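Local structure of putative thioesterase II (Thermobifida fusca, 3BBJ) at residues Arg7-Val15 with Tyr40-Ser48; His57-Phe65 with Thr217-Ile227. The protein is a putative thioesterase II with two HotDog-type acyl-CoA thioesterase domains, and probably hydrolyses acyl thioesters such as acyl-CoA. One frame throughout, in Å; residues are numbered along the deposited sequence.

Contact 1. Residues Arg7-Val15 with Tyr40-Ser48; sequences RFDSATEVV and YLMTVLQRS
Tyr40 and Ala11 make the polar link of this contact. Tyr40 OH donates to Ala11 O at 2.5 Å. The hydroxyl sits above the carbonyl plane, 38° out of it, and the carbonyl oxygen lies at the edge of the phenol ring. The same hydroxyl also bonds to the backbone N of Asp27, so two backbone groups hold the ring end. Tyr40 has CG anti to its own N (chi1 171°), which sends the phenol out from helix 40-48 to the last turn of helix 7-11. Thr12 OG1 donates to Phe8 O at 2.6 Å. Thr12 N reaches the same oxygen from the other face of its plane.

The axes of the short helical segments 7-11 and 40-48 approach to 11.3 Å, with 61° between their directions. Helix 38-51 is the long helix that the HotDog fold wraps in its curved sheet. Val14 and Val44 both rest on Val24 of strand 21-26, and Val44 also on Ile76 of strand 72-82.

The remaining contacts are mostly apolar. Phe8 and Thr43 point at each other from opposite directions, and Thr43 CG2 meets CZ of the ring obliquely. Thr43 OG1 is held by Gly39 O. Thr12 CG2 lies over one face of the Phe8 ring, toward its rim. It also touches Thr43 CG2 at 3.5 Å, a tight fit, and Tyr40 CE1 at 3.6 Å. Val14 turns CG1 onto Val44 CG1 at 3.5 Å, while its CG2 rests on Arg47 CB at 3.9 Å. The chain of Arg47 passes Thr12 O, with CD 3.3 Å away.

Contact 2. Residues His57-Phe65 with Thr217-Ile227; sequences HAVSSSYHF and TVELTWHLRAI
Glu219 and His64 form a non-hydrogen-bonded antiparallel pair between strands 57-65 and 217-224. Glu219 CB lies beside Tyr63 O. CG stands over one face of the His64 ring, 3.6 Å from its centroid, in a CH-pi contact. The chain bends at chi2 (-75°), which carries the carboxylate forward along its own strand, toward Thr221. CD, like CB, lies 4.0 Å from Tyr63 O. OE2 accepts from Thr221 OG1 at 2.5 Å through its syn lone pair, and it also nears Ser62 CB. With an alanine in place of Glu219, CG and the carboxylate are gone, and Thr221 OG1 is likely to lose this acceptor while one face of the His64 ring loses its cover.

Ser61 with Trp222 and Tyr63 with Leu220 are hydrogen-bonded pairs, with two N-H to O bonds each. Ser60 OG donates to His223 ND1 at 3.0 Å, tilted 20° from the ring plane. On the other face of the sheet, Tyr63 and Trp222 lie side by side. Water 2 joins Tyr63 OH to Trp222 NE1, 2.6 and 3.1 Å away.

Ser62 OG bonds to His64 NE2 of the second subunit, and the reverse. Strand 57-65 belongs to the N-terminal acyl-CoA thioesterase domain and 217-224 to the C-terminal one. Their pairing joins the two sheets edge to edge, the arrangement of a double HotDog thioesterase.

How the contacts relate
Both contacts are largely buried, but contact 2 lies nearer the centre of the chain. Contact 1 joins the N-terminal helix and the following chain to helix 38-51. Contact 2 joins strands from the two halves. The helix is shared ground: Met42 packs on Leu220 and Trp222, Gln46 on Trp222, and Met42 O lies 3.4 Å from Tyr63 OH. Contact 1 relies on side chains, mainly methyl and ring packing with one cross-segment hydrogen bond. Contact 2 is built on regular backbone bonds with bound waters. Its polar face meets the second subunit, whereas contact 1 touches no other chain of the assembly.

Contact 1. Residues Arg7-Val15 with Tyr40-Ser48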
ATOM      1  N   ARG A   7      28.152   5.489  -6.126  1.00 51.10           N
ATOM      2  CA  ARG A   7      27.752   4.487  -7.140  1.00 51.29           C
ATOM      3  C   ARG A   7      26.254   4.575  -7.516  1.00 50.22           C
ATOM      4  O   ARG A   7      25.884   4.445  -8.671  1.00 49.46           O
ATOM      5  CB  ARG A   7      28.031   3.069  -6.638  1.00 50.55           C
ATOM      6  CG  ARG A   7      27.937   2.028  -7.721  1.00 50.86           C
ATOM      7  CD  ARG A   7      27.762   0.647  -7.175  1.00 51.72           C
ATOM      8  NE  ARG A   7      27.703  -0.305  -8.285  1.00 54.67           N
ATOM      9  CZ  ARG A   7      28.703  -1.100  -8.671  1.00 52.25           C
ATOM     10  NH1 ARG A   7      29.860  -1.143  -8.014  1.00 50.88           N
ATOM     11  NH2 ARG A   7      28.521  -1.897  -9.709  1.00 49.75           N
ATOM     12  N   PHE A   8      25.415   4.788  -6.516  1.00 50.80           N
ATOM     13  CA  PHE A   8      23.968   4.953  -6.689  1.00 50.82           C
ATOM     14  C   PHE A   8      23.601   6.091  -7.628  1.00 52.98           C
ATOM     15  O   PHE A   8      22.718   5.936  -8.474  1.00 53.26           O
ATOM     16  CB  PHE A   8      23.351   5.217  -5.321  1.00 48.86           C
ATOM     17  CG  PHE A   8      21.852   5.406  -5.333  1.00 48.24           C
ATOM     18  CD1 PHE A   8      21.007   4.311  -5.359  1.00 44.50           C
ATOM     19  CD2 PHE A   8      21.291   6.685  -5.239  1.00 48.81           C
ATOM     20  CE1 PHE A   8      19.615   4.481  -5.325  1.00 47.50           C
ATOM     21  CE2 PHE A   8      19.901   6.860  -5.211  1.00 46.77           C
ATOM     22  CZ  PHE A   8      19.074   5.752  -5.251  1.00 41.87           C
ATOM     23  N   ASP A   9      24.250   7.244  -7.455  1.00 55.17           N
ATOM     24  CA  ASP A   9      23.991   8.407  -8.333  1.00 56.90           C
ATOM     25  C   ASP A   9      24.201   8.031  -9.808  1.00 57.20           C
ATOM     26  O   ASP A   9      23.386   8.349 -10.668  1.00 57.77           O
ATOM     27  CB  ASP A   9      24.903   9.587  -7.980  1.00 58.06           C
ATOM     28  CG  ASP A   9      24.501  10.289  -6.685  1.00 63.63           C
ATOM     29  OD1 ASP A   9      23.327  10.145  -6.269  1.00 63.11           O
ATOM     30  OD2 ASP A   9      25.364  11.002  -6.095  1.00 67.81           O
ATOM     31  N   SER A  10      25.304   7.350 -10.083  1.00 57.77           N
ATOM     32  CA  SER A  10      25.623   6.897 -11.433  1.00 58.98           C
ATOM     33  C   SER A  10      24.693   5.781 -11.896  1.00 57.58           C
ATOM     34  O   SER A  10      24.150   5.824 -13.007  1.00 58.19           O
ATOM     35  CB  SER A  10      27.077   6.398 -11.487  1.00 61.21           C
ATOM     36  OG  SER A  10      27.342   5.678 -12.684  1.00 67.52           O
ATOM     37  N   ALA A  11      24.523   4.785 -11.035  1.00 55.46           N
ATOM     38  CA  ALA A  11      23.691   3.621 -11.329  1.00 54.83           C
ATOM     39  C   ALA A  11      22.206   3.917 -11.606  1.00 54.95           C
ATOM     40  O   ALA A  11      21.550   3.160 -12.320  1.00 55.28           O
ATOM     41  CB  ALA A  11      23.796   2.607 -10.182  1.00 53.19           C
ATOM     42  N   THR A  12      21.678   4.997 -11.041  1.00 54.47           N
ATOM     43  CA  THR A  12      20.246   5.283 -11.130  1.00 55.13           C
ATOM     44  C   THR A  12      19.865   6.420 -12.075  1.00 56.82           C
ATOM     45  O   THR A  12      18.701   6.806 -12.133  1.00 58.29           O
ATOM     46  CB  THR A  12      19.671   5.592  -9.705  1.00 55.40           C
ATOM     47  OG1 THR A  12      20.319   6.757  -9.152  1.00 55.38           O
ATOM     48  CG2 THR A  12      19.895   4.403  -8.770  1.00 51.02           C
ATOM     49  N   GLU A  13      20.817   6.977 -12.813  1.00 59.51           N
ATOM     50  CA  GLU A  13      20.493   8.086 -13.706  1.00 62.48           C
ATOM     51  C   GLU A  13      19.671   7.595 -14.887  1.00 59.55           C
ATOM     52  O   GLU A  13      19.957   6.547 -15.447  1.00 59.96           O
ATOM     53  CB  GLU A  13      21.760   8.810 -14.207  1.00 64.39           C
ATOM     54  CG  GLU A  13      22.669   7.989 -15.124  1.00 67.06           C
ATOM     55  CD  GLU A  13      23.673   8.843 -15.905  1.00 68.75           C
ATOM     56  OE1 GLU A  13      23.332   9.991 -16.289  1.00 74.23           O
ATOM     57  OE2 GLU A  13      24.799   8.337 -16.155  1.00 73.70           O
ATOM     58  N   VAL A  14      18.649   8.364 -15.250  1.00 58.42           N
ATOM     59  CA  VAL A  14      17.772   8.036 -16.372  1.00 57.15           C
ATOM     60  C   VAL A  14      17.834   9.189 -17.361  1.00 57.97           C
ATOM     61  O   VAL A  14      17.791  10.359 -16.973  1.00 57.14           O
ATOM     62  CB  VAL A  14      16.310   7.759 -15.901  1.00 57.91           C
ATOM     63  CG1 VAL A  14      16.313   6.799 -14.701  1.00 54.53           C
ATOM     64  CG2 VAL A  14      15.573   9.041 -15.544  1.00 55.54           C
ATOM     65  N   VAL A  15      17.961   8.862 -18.642  1.00 59.13           N
ATOM     66  CA  VAL A  15      18.131   9.886 -19.677  1.00 58.50           C
ATOM     67  C   VAL A  15      16.893   9.962 -20.525  1.00 58.79           C
ATOM     68  O   VAL A  15      16.379   8.950 -20.977  1.00 59.34           O
ATOM     69  CB  VAL A  15      19.373   9.615 -20.583  1.00 58.64           C
ATOM     70  CG1 VAL A  15      19.438  10.597 -21.727  1.00 52.70           C
ATOM     71  CG2 VAL A  15      20.658   9.691 -19.767  1.00 58.32           C
ATOM     72  N   TYR A  40      15.775  -0.935  -6.461  1.00 48.90           N
ATOM     73  CA  TYR A  40      16.620  -0.256  -7.437  1.00 50.22           C
ATOM     74  C   TYR A  40      15.810   0.146  -8.674  1.00 48.17           C
ATOM     75  O   TYR A  40      15.976   1.242  -9.191  1.00 46.82           O
ATOM     76  CB  TYR A  40      17.830  -1.143  -7.801  1.00 52.42           C
ATOM     77  CG  TYR A  40      18.652  -0.624  -8.972  1.00 53.33           C
ATOM     78  CD1 TYR A  40      19.415   0.531  -8.861  1.00 49.89           C
ATOM     79  CD2 TYR A  40      18.646  -1.295 -10.194  1.00 57.12           C
ATOM     80  CE1 TYR A  40      20.148   0.993  -9.931  1.00 55.99           C
ATOM     81  CE2 TYR A  40      19.375  -0.838 -11.268  1.00 59.26           C
ATOM     82  CZ  TYR A  40      20.127   0.303 -11.141  1.00 54.43           C
ATOM     83  OH  TYR A  40      20.867   0.734 -12.229  1.00 53.31           O
ATOM     84  N   LEU A  41      14.926  -0.738  -9.120  1.00 47.91           N
ATOM     85  CA  LEU A  41      14.064  -0.471 -10.268  1.00 48.20           C
ATOM     86  C   LEU A  41      13.027   0.606  -9.925  1.00 49.13           C
ATOM     87  O   LEU A  41      12.588   1.369 -10.799  1.00 48.20           O
ATOM     88  CB  LEU A  41      13.349  -1.741 -10.718  1.00 48.52           C
ATOM     89  CG  LEU A  41      14.172  -3.013 -10.974  1.00 48.58           C
ATOM     90  CD1 LEU A  41      13.240  -4.079 -11.467  1.00 47.21           C
ATOM     91  CD2 LEU A  41      15.313  -2.810 -11.986  1.00 42.73           C
HETATM   92  N   MSE A  42      12.636   0.665  -8.647  1.00 48.87           N
HETATM   93  CA  MSE A  42      11.738   1.723  -8.177  1.00 47.51           C
HETATM   94  C   MSE A  42      12.387   3.108  -8.247  1.00 47.79           C
HETATM   95  O   MSE A  42      11.759   4.075  -8.674  1.00 46.87           O
HETATM   96  CB  MSE A  42      11.247   1.416  -6.764  1.00 46.40           C
HETATM   97  CG  MSE A  42      10.083   0.385  -6.765  1.00 51.13           C
HETATM   98 SE   MSE A  42       9.688  -0.446  -5.057  0.75 43.00          SE
HETATM   99  CE  MSE A  42       9.931   1.098  -3.910  1.00 55.67           C
ATOM    100  N   THR A  43      13.650   3.169  -7.850  1.00 48.56           N
ATOM    101  CA  THR A  43      14.443   4.383  -7.802  1.00 48.72           C
ATOM    102  C   THR A  43      14.526   5.028  -9.182  1.00 49.46           C
ATOM    103  O   THR A  43      14.385   6.248  -9.337  1.00 49.95           O
ATOM    104  CB  THR A  43      15.872   4.049  -7.277  1.00 50.31           C
ATOM    105  OG1 THR A  43      15.805   3.711  -5.878  1.00 49.92           O
ATOM    106  CG2 THR A  43      16.802   5.210  -7.463  1.00 51.37           C
ATOM    107  N   VAL A  44      14.749   4.178 -10.175  1.00 50.07           N
ATOM    108  CA  VAL A  44      14.841   4.589 -11.571  1.00 48.85           C
ATOM    109  C   VAL A  44      13.483   5.066 -12.086  1.00 48.36           C
ATOM    110  O   VAL A  44      13.399   6.086 -12.780  1.00 49.98           O
ATOM    111  CB  VAL A  44      15.381   3.425 -12.440  1.00 49.21           C
ATOM    112  CG1 VAL A  44      15.010   3.611 -13.904  1.00 53.21           C
ATOM    113  CG2 VAL A  44      16.896   3.296 -12.273  1.00 47.96           C
ATOM    114  N   LEU A  45      12.422   4.338 -11.752  1.00 48.34           N
ATOM    115  CA  LEU A  45      11.091   4.726 -12.176  1.00 47.62           C
ATOM    116  C   LEU A  45      10.680   6.007 -11.469  1.00 47.30           C
ATOM    117  O   LEU A  45      10.055   6.875 -12.079  1.00 48.33           O
ATOM    118  CB  LEU A  45      10.070   3.625 -11.902  1.00 48.58           C
ATOM    119  CG  LEU A  45      10.083   2.351 -12.752  1.00 49.65           C
ATOM    120  CD1 LEU A  45       8.789   1.565 -12.450  1.00 45.89           C
ATOM    121  CD2 LEU A  45      10.203   2.646 -14.256  1.00 48.48           C
ATOM    122  N   GLN A  46      11.049   6.154 -10.198  1.00 46.47           N
ATOM    123  CA  GLN A  46      10.723   7.383  -9.480  1.00 46.04           C
ATOM    124  C   GLN A  46      11.292   8.581 -10.209  1.00 46.42           C
ATOM    125  O   GLN A  46      10.621   9.618 -10.297  1.00 47.22           O
ATOM    126  CB  GLN A  46      11.227   7.353  -8.025  1.00 46.17           C
ATOM    127  CG  GLN A  46      10.938   8.652  -7.241  1.00 42.59           C
ATOM    128  CD  GLN A  46      11.291   8.554  -5.759  1.00 47.71           C
ATOM    129  OE1 GLN A  46      10.692   7.781  -5.020  1.00 46.27           O
ATOM    130  NE2 GLN A  46      12.255   9.370  -5.316  1.00 48.04           N
ATOM    131  N   ARG A  47      12.533   8.446 -10.693  1.00 47.97           N
ATOM    132  CA  ARG A  47      13.221   9.533 -11.400  1.00 50.21           C
ATOM    133  C   ARG A  47      12.488   9.960 -12.656  1.00 51.07           C
ATOM    134  O   ARG A  47      12.372  11.148 -12.948  1.00 52.29           O
ATOM    135  CB  ARG A  47      14.656   9.130 -11.782  1.00 51.77           C
ATOM    136  CG  ARG A  47      15.630   9.257 -10.646  1.00 55.25           C
ATOM    137  CD  ARG A  47      17.064   9.447 -11.113  1.00 63.15           C
ATOM    138  NE  ARG A  47      17.823  10.191 -10.110  1.00 65.78           N
ATOM    139  CZ  ARG A  47      18.399   9.666  -9.030  1.00 71.08           C
ATOM    140  NH1 ARG A  47      18.330   8.369  -8.772  1.00 78.25           N
ATOM    141  NH2 ARG A  47      19.051  10.459  -8.184  1.00 77.73           N
ATOM    142  N   SER A  48      12.014   8.973 -13.406  1.00 52.64           N
ATOM    143  CA  SER A  48      11.265   9.230 -14.612  1.00 53.98           C
ATOM    144  C   SER A  48      10.000  10.019 -14.317  1.00 53.86           C
ATOM    145  O   SER A  48       9.623  10.910 -15.076  1.00 55.16           O
ATOM    146  CB  SER A  48      10.892   7.907 -15.287  1.00 55.32           C
ATOM    147  OG  SER A  48      10.095   7.091 -14.442  1.00 54.02           O
TER

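Contact 2. Residues His57-Phe65 with Thr217-Ile227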
ATOM      1  N   HIS A  57       8.142  15.955  -5.175  1.00 50.02           N
ATOM      2  CA  HIS A  57       8.229  14.705  -4.387  1.00 49.14           C
ATOM      3  C   HIS A  57       7.235  13.638  -4.721  1.00 47.94           C
ATOM      4  O   HIS A  57       6.102  13.925  -5.072  1.00 48.21           O
ATOM      5  CB  HIS A  57       8.042  15.012  -2.901  1.00 48.97           C
ATOM      6  CG  HIS A  57       8.896  16.131  -2.424  1.00 48.55           C
ATOM      7  ND1 HIS A  57       8.379  17.268  -1.850  1.00 53.69           N
ATOM      8  CD2 HIS A  57      10.231  16.322  -2.511  1.00 44.16           C
ATOM      9  CE1 HIS A  57       9.365  18.099  -1.560  1.00 49.71           C
ATOM     10  NE2 HIS A  57      10.499  17.549  -1.954  1.00 51.59           N
ATOM     11  N   ALA A  58       7.677  12.403  -4.526  1.00 48.42           N
ATOM     12  CA  ALA A  58       6.859  11.206  -4.716  1.00 48.57           C
ATOM     13  C   ALA A  58       6.204  10.887  -3.372  1.00 49.32           C
ATOM     14  O   ALA A  58       6.833  10.284  -2.491  1.00 51.05           O
ATOM     15  CB  ALA A  58       7.733  10.059  -5.170  1.00 45.36           C
ATOM     16  N   VAL A  59       4.946  11.306  -3.215  1.00 49.18           N
ATOM     17  CA  VAL A  59       4.254  11.200  -1.923  1.00 49.35           C
ATOM     18  C   VAL A  59       3.566   9.856  -1.708  1.00 48.24           C
ATOM     19  O   VAL A  59       3.566   9.347  -0.580  1.00 46.26           O
ATOM     20  CB  VAL A  59       3.311  12.400  -1.692  1.00 49.91           C
ATOM     21  CG1 VAL A  59       2.421  12.165  -0.493  1.00 50.29           C
ATOM     22  CG2 VAL A  59       4.173  13.671  -1.485  1.00 51.06           C
ATOM     23  N   SER A  60       2.980   9.290  -2.769  1.00 47.47           N
ATOM     24  CA  SER A  60       2.503   7.900  -2.726  1.00 49.21           C
ATOM     25  C   SER A  60       2.890   7.225  -4.018  1.00 48.18           C
ATOM     26  O   SER A  60       2.571   7.717  -5.095  1.00 47.87           O
ATOM     27  CB  SER A  60       0.989   7.787  -2.540  1.00 48.97           C
ATOM     28  OG  SER A  60       0.560   8.580  -1.455  1.00 56.07           O
ATOM     29  N   SER A  61       3.555   6.078  -3.889  1.00 47.15           N
ATOM     30  CA  SER A  61       4.024   5.318  -5.026  1.00 45.84           C
ATOM     31  C   SER A  61       3.593   3.855  -4.883  1.00 45.24           C
ATOM     32  O   SER A  61       3.944   3.202  -3.908  1.00 45.67           O
ATOM     33  CB  SER A  61       5.548   5.424  -5.098  1.00 46.01           C
ATOM     34  OG  SER A  61       5.980   6.781  -5.038  1.00 45.40           O
ATOM     35  N   SER A  62       2.832   3.367  -5.863  1.00 44.20           N
ATOM     36  CA  SER A  62       2.391   1.970  -5.941  1.00 43.47           C
ATOM     37  C   SER A  62       2.993   1.301  -7.161  1.00 44.62           C
ATOM     38  O   SER A  62       2.830   1.776  -8.301  1.00 44.86           O
ATOM     39  CB  SER A  62       0.877   1.873  -6.046  1.00 41.48           C
ATOM     40  OG  SER A  62       0.375   2.886  -6.891  1.00 43.17           O
ATOM     41  N   TYR A  63       3.656   0.173  -6.916  1.00 43.58           N
ATOM     42  CA  TYR A  63       4.355  -0.544  -7.954  1.00 43.10           C
ATOM     43  C   TYR A  63       3.867  -1.988  -8.043  1.00 43.97           C
ATOM     44  O   TYR A  63       3.743  -2.692  -7.024  1.00 42.11           O
ATOM     45  CB  TYR A  63       5.851  -0.551  -7.655  1.00 44.12           C
ATOM     46  CG  TYR A  63       6.543   0.800  -7.610  1.00 42.91           C
ATOM     47  CD1 TYR A  63       7.065   1.363  -8.770  1.00 41.41           C
ATOM     48  CD2 TYR A  63       6.755   1.470  -6.401  1.00 42.34           C
ATOM     49  CE1 TYR A  63       7.708   2.566  -8.757  1.00 42.69           C
ATOM     50  CE2 TYR A  63       7.429   2.687  -6.371  1.00 44.92           C
ATOM     51  CZ  TYR A  63       7.889   3.235  -7.569  1.00 46.24           C
ATOM     52  OH  TYR A  63       8.557   4.436  -7.599  1.00 45.88           O
ATOM     53  N   HIS A  64       3.629  -2.432  -9.277  1.00 45.21           N
ATOM     54  CA  HIS A  64       3.270  -3.826  -9.562  1.00 44.77           C
ATOM     55  C   HIS A  64       4.374  -4.461 -10.384  1.00 44.94           C
ATOM     56  O   HIS A  64       4.733  -3.923 -11.420  1.00 44.41           O
ATOM     57  CB  HIS A  64       1.927  -3.885 -10.270  1.00 41.96           C
ATOM     58  CG  HIS A  64       0.776  -3.643  -9.346  1.00 44.07           C
ATOM     59  ND1 HIS A  64      -0.014  -4.662  -8.865  1.00 34.34           N
ATOM     60  CD2 HIS A  64       0.331  -2.509  -8.751  1.00 41.36           C
ATOM     61  CE1 HIS A  64      -0.935  -4.153  -8.065  1.00 40.44           C
ATOM     62  NE2 HIS A  64      -0.739  -2.852  -7.968  1.00 38.39           N
ATOM     63  N   PHE A  65       4.916  -5.583  -9.901  1.00 46.17           N
ATOM     64  CA  PHE A  65       6.080  -6.257 -10.501  1.00 46.34           C
ATOM     65  C   PHE A  65       5.608  -7.405 -11.341  1.00 47.93           C
ATOM     66  O   PHE A  65       4.936  -8.293 -10.837  1.00 50.11           O
ATOM     67  CB  PHE A  65       7.026  -6.793  -9.414  1.00 46.58           C
ATOM     68  CG  PHE A  65       7.680  -5.718  -8.616  1.00 47.26           C
ATOM     69  CD1 PHE A  65       7.011  -5.111  -7.573  1.00 43.51           C
ATOM     70  CD2 PHE A  65       8.964  -5.281  -8.932  1.00 50.35           C
ATOM     71  CE1 PHE A  65       7.613  -4.061  -6.857  1.00 49.58           C
ATOM     72  CE2 PHE A  65       9.571  -4.253  -8.207  1.00 50.36           C
ATOM     73  CZ  PHE A  65       8.897  -3.643  -7.175  1.00 46.16           C
ATOM     74  N   THR A 217       8.652  -9.745  -5.187  1.00 47.89           N
ATOM     75  CA  THR A 217       7.595  -8.822  -4.793  1.00 45.09           C
ATOM     76  C   THR A 217       6.499  -8.862  -5.819  1.00 43.98           C
ATOM     77  O   THR A 217       6.756  -8.908  -7.016  1.00 44.23           O
ATOM     78  CB  THR A 217       8.094  -7.375  -4.693  1.00 44.48           C
ATOM     79  OG1 THR A 217       9.222  -7.340  -3.830  1.00 37.62           O
ATOM     80  CG2 THR A 217       7.014  -6.464  -4.131  1.00 39.22           C
ATOM     81  N   VAL A 218       5.261  -8.857  -5.334  1.00 44.54           N
ATOM     82  CA  VAL A 218       4.117  -8.778  -6.209  1.00 43.00           C
ATOM     83  C   VAL A 218       3.659  -7.322  -6.271  1.00 43.21           C
ATOM     84  O   VAL A 218       3.423  -6.801  -7.364  1.00 43.87           O
ATOM     85  CB  VAL A 218       2.997  -9.705  -5.759  1.00 42.88           C
ATOM     86  CG1 VAL A 218       1.744  -9.401  -6.555  1.00 41.25           C
ATOM     87  CG2 VAL A 218       3.436 -11.157  -5.928  1.00 39.46           C
ATOM     88  N   GLU A 219       3.556  -6.672  -5.101  1.00 42.53           N
ATOM     89  CA  GLU A 219       3.102  -5.291  -5.015  1.00 40.09           C
ATOM     90  C   GLU A 219       3.808  -4.579  -3.878  1.00 40.21           C
ATOM     91  O   GLU A 219       4.004  -5.149  -2.838  1.00 41.26           O
ATOM     92  CB  GLU A 219       1.571  -5.248  -4.810  1.00 42.35           C
ATOM     93  CG  GLU A 219       0.880  -3.866  -5.102  1.00 43.72           C
ATOM     94  CD  GLU A 219       1.089  -2.809  -4.036  1.00 46.16           C
ATOM     95  OE1 GLU A 219       1.165  -3.139  -2.837  1.00 45.27           O
ATOM     96  OE2 GLU A 219       1.154  -1.616  -4.408  1.00 51.07           O
ATOM     97  N   LEU A 220       4.222  -3.333  -4.095  1.00 41.52           N
ATOM     98  CA  LEU A 220       4.743  -2.481  -3.027  1.00 40.83           C
ATOM     99  C   LEU A 220       4.181  -1.090  -3.231  1.00 41.38           C
ATOM    100  O   LEU A 220       4.246  -0.539  -4.339  1.00 41.59           O
ATOM    101  CB  LEU A 220       6.284  -2.446  -3.019  1.00 41.92           C
ATOM    102  CG  LEU A 220       7.011  -1.574  -1.980  1.00 39.38           C
ATOM    103  CD1 LEU A 220       8.470  -1.982  -1.824  1.00 35.58           C
ATOM    104  CD2 LEU A 220       6.929  -0.087  -2.317  1.00 36.20           C
ATOM    105  N   THR A 221       3.591  -0.554  -2.164  1.00 40.95           N
ATOM    106  CA  THR A 221       3.174   0.824  -2.078  1.00 40.43           C
ATOM    107  C   THR A 221       3.872   1.456  -0.875  1.00 41.73           C
ATOM    108  O   THR A 221       3.902   0.873   0.205  1.00 41.95           O
ATOM    109  CB  THR A 221       1.682   0.987  -1.855  1.00 41.08           C
ATOM    110  OG1 THR A 221       0.964   0.493  -2.991  1.00 42.69           O
ATOM    111  CG2 THR A 221       1.350   2.471  -1.657  1.00 38.53           C
ATOM    112  N   TRP A 222       4.443   2.637  -1.075  1.00 42.31           N
ATOM    113  CA  TRP A 222       5.108   3.348   0.001  1.00 43.71           C
ATOM    114  C   TRP A 222       4.808   4.863  -0.033  1.00 43.62           C
ATOM    115  O   TRP A 222       4.569   5.455  -1.076  1.00 44.35           O
ATOM    116  CB  TRP A 222       6.614   3.045   0.011  1.00 43.40           C
ATOM    117  CG  TRP A 222       7.409   3.854  -0.936  1.00 42.12           C
ATOM    118  CD1 TRP A 222       7.691   3.550  -2.225  1.00 44.37           C
ATOM    119  CD2 TRP A 222       8.043   5.108  -0.671  1.00 44.28           C
ATOM    120  NE1 TRP A 222       8.454   4.533  -2.791  1.00 43.60           N
ATOM    121  CE2 TRP A 222       8.675   5.513  -1.864  1.00 45.26           C
ATOM    122  CE3 TRP A 222       8.128   5.935   0.453  1.00 41.44           C
ATOM    123  CZ2 TRP A 222       9.388   6.708  -1.967  1.00 44.93           C
ATOM    124  CZ3 TRP A 222       8.829   7.116   0.354  1.00 44.42           C
ATOM    125  CH2 TRP A 222       9.461   7.491  -0.848  1.00 46.00           C
ATOM    126  N   HIS A 223       4.791   5.466   1.141  1.00 45.73           N
ATOM    127  CA  HIS A 223       4.417   6.863   1.276  1.00 46.15           C
ATOM    128  C   HIS A 223       5.525   7.696   1.921  1.00 45.69           C
ATOM    129  O   HIS A 223       6.113   7.287   2.925  1.00 47.47           O
ATOM    130  CB  HIS A 223       3.157   6.958   2.141  1.00 46.28           C
ATOM    131  CG  HIS A 223       2.018   6.130   1.644  1.00 45.35           C
ATOM    132  ND1 HIS A 223       1.390   6.380   0.445  1.00 52.15           N
ATOM    133  CD2 HIS A 223       1.366   5.083   2.196  1.00 48.84           C
ATOM    134  CE1 HIS A 223       0.410   5.513   0.271  1.00 53.85           C
ATOM    135  NE2 HIS A 223       0.376   4.711   1.318  1.00 51.90           N
ATOM    136  N   LEU A 224       5.777   8.866   1.348  1.00 46.41           N
ATOM    137  CA  LEU A 224       6.753   9.823   1.871  1.00 46.39           C
ATOM    138  C   LEU A 224       5.992  10.751   2.795  1.00 46.34           C
ATOM    139  O   LEU A 224       5.059  11.400   2.343  1.00 45.32           O
ATOM    140  CB  LEU A 224       7.359  10.656   0.744  1.00 47.02           C
ATOM    141  CG  LEU A 224       8.406  11.690   1.161  1.00 46.93           C
ATOM    142  CD1 LEU A 224       9.612  10.994   1.793  1.00 40.17           C
ATOM    143  CD2 LEU A 224       8.815  12.535  -0.036  1.00 47.02           C
ATOM    144  N   ARG A 225       6.416  10.842   4.060  1.00 47.48           N
ATOM    145  CA  ARG A 225       5.686  11.570   5.095  1.00 47.21           C
ATOM    146  C   ARG A 225       6.320  12.876   5.583  1.00 49.00           C
ATOM    147  O   ARG A 225       5.631  13.743   6.133  1.00 49.25           O
ATOM    148  CB  ARG A 225       5.499  10.645   6.295  1.00 46.68           C
ATOM    149  CG  ARG A 225       4.745   9.323   5.982  1.00 45.43           C
ATOM    150  CD  ARG A 225       3.473   9.547   5.181  1.00 43.22           C
ATOM    151  NE  ARG A 225       2.639  10.623   5.744  1.00 46.07           N
ATOM    152  CZ  ARG A 225       1.826  10.498   6.797  1.00 45.55           C
ATOM    153  NH1 ARG A 225       1.711   9.344   7.449  1.00 42.67           N
ATOM    154  NH2 ARG A 225       1.114  11.542   7.203  1.00 48.23           N
ATOM    155  N   ALA A 226       7.637  12.973   5.427  1.00 49.75           N
ATOM    156  CA  ALA A 226       8.428  14.144   5.800  1.00 48.41           C
ATOM    157  C   ALA A 226       9.678  14.123   4.932  1.00 48.90           C
ATOM    158  O   ALA A 226      10.045  13.077   4.386  1.00 48.93           O
ATOM    159  CB  ALA A 226       8.824  14.080   7.265  1.00 47.21           C
ATOM    160  N   ILE A 227      10.305  15.287   4.781  1.00 49.30           N
ATOM    161  CA  ILE A 227      11.518  15.433   4.009  1.00 49.02           C
ATOM    162  C   ILE A 227      12.683  15.167   4.958  1.00 51.65           C
ATOM    163  O   ILE A 227      12.889  15.933   5.900  1.00 52.74           O
ATOM    164  CB  ILE A 227      11.643  16.859   3.437  1.00 50.24           C
ATOM    165  CG1 ILE A 227      10.456  17.187   2.504  1.00 48.82           C
ATOM    166  CG2 ILE A 227      12.983  17.033   2.723  1.00 45.71           C
ATOM    167  CD1 ILE A 227      10.376  16.360   1.215  1.00 51.03           C
TER
HETATM  168  O   HOH W   1       6.031   7.501  -2.658  1.00 39.73           O
HETATM  169  O   HOH W   2       8.847   5.964  -5.514  1.00 33.77           O
HETATM  170  O   HOH W   3       0.933  -7.081  -9.684  1.00 55.79           O
HETATM  171  O   HOH W   4       5.991 -10.285  -9.386  1.00 46.37           O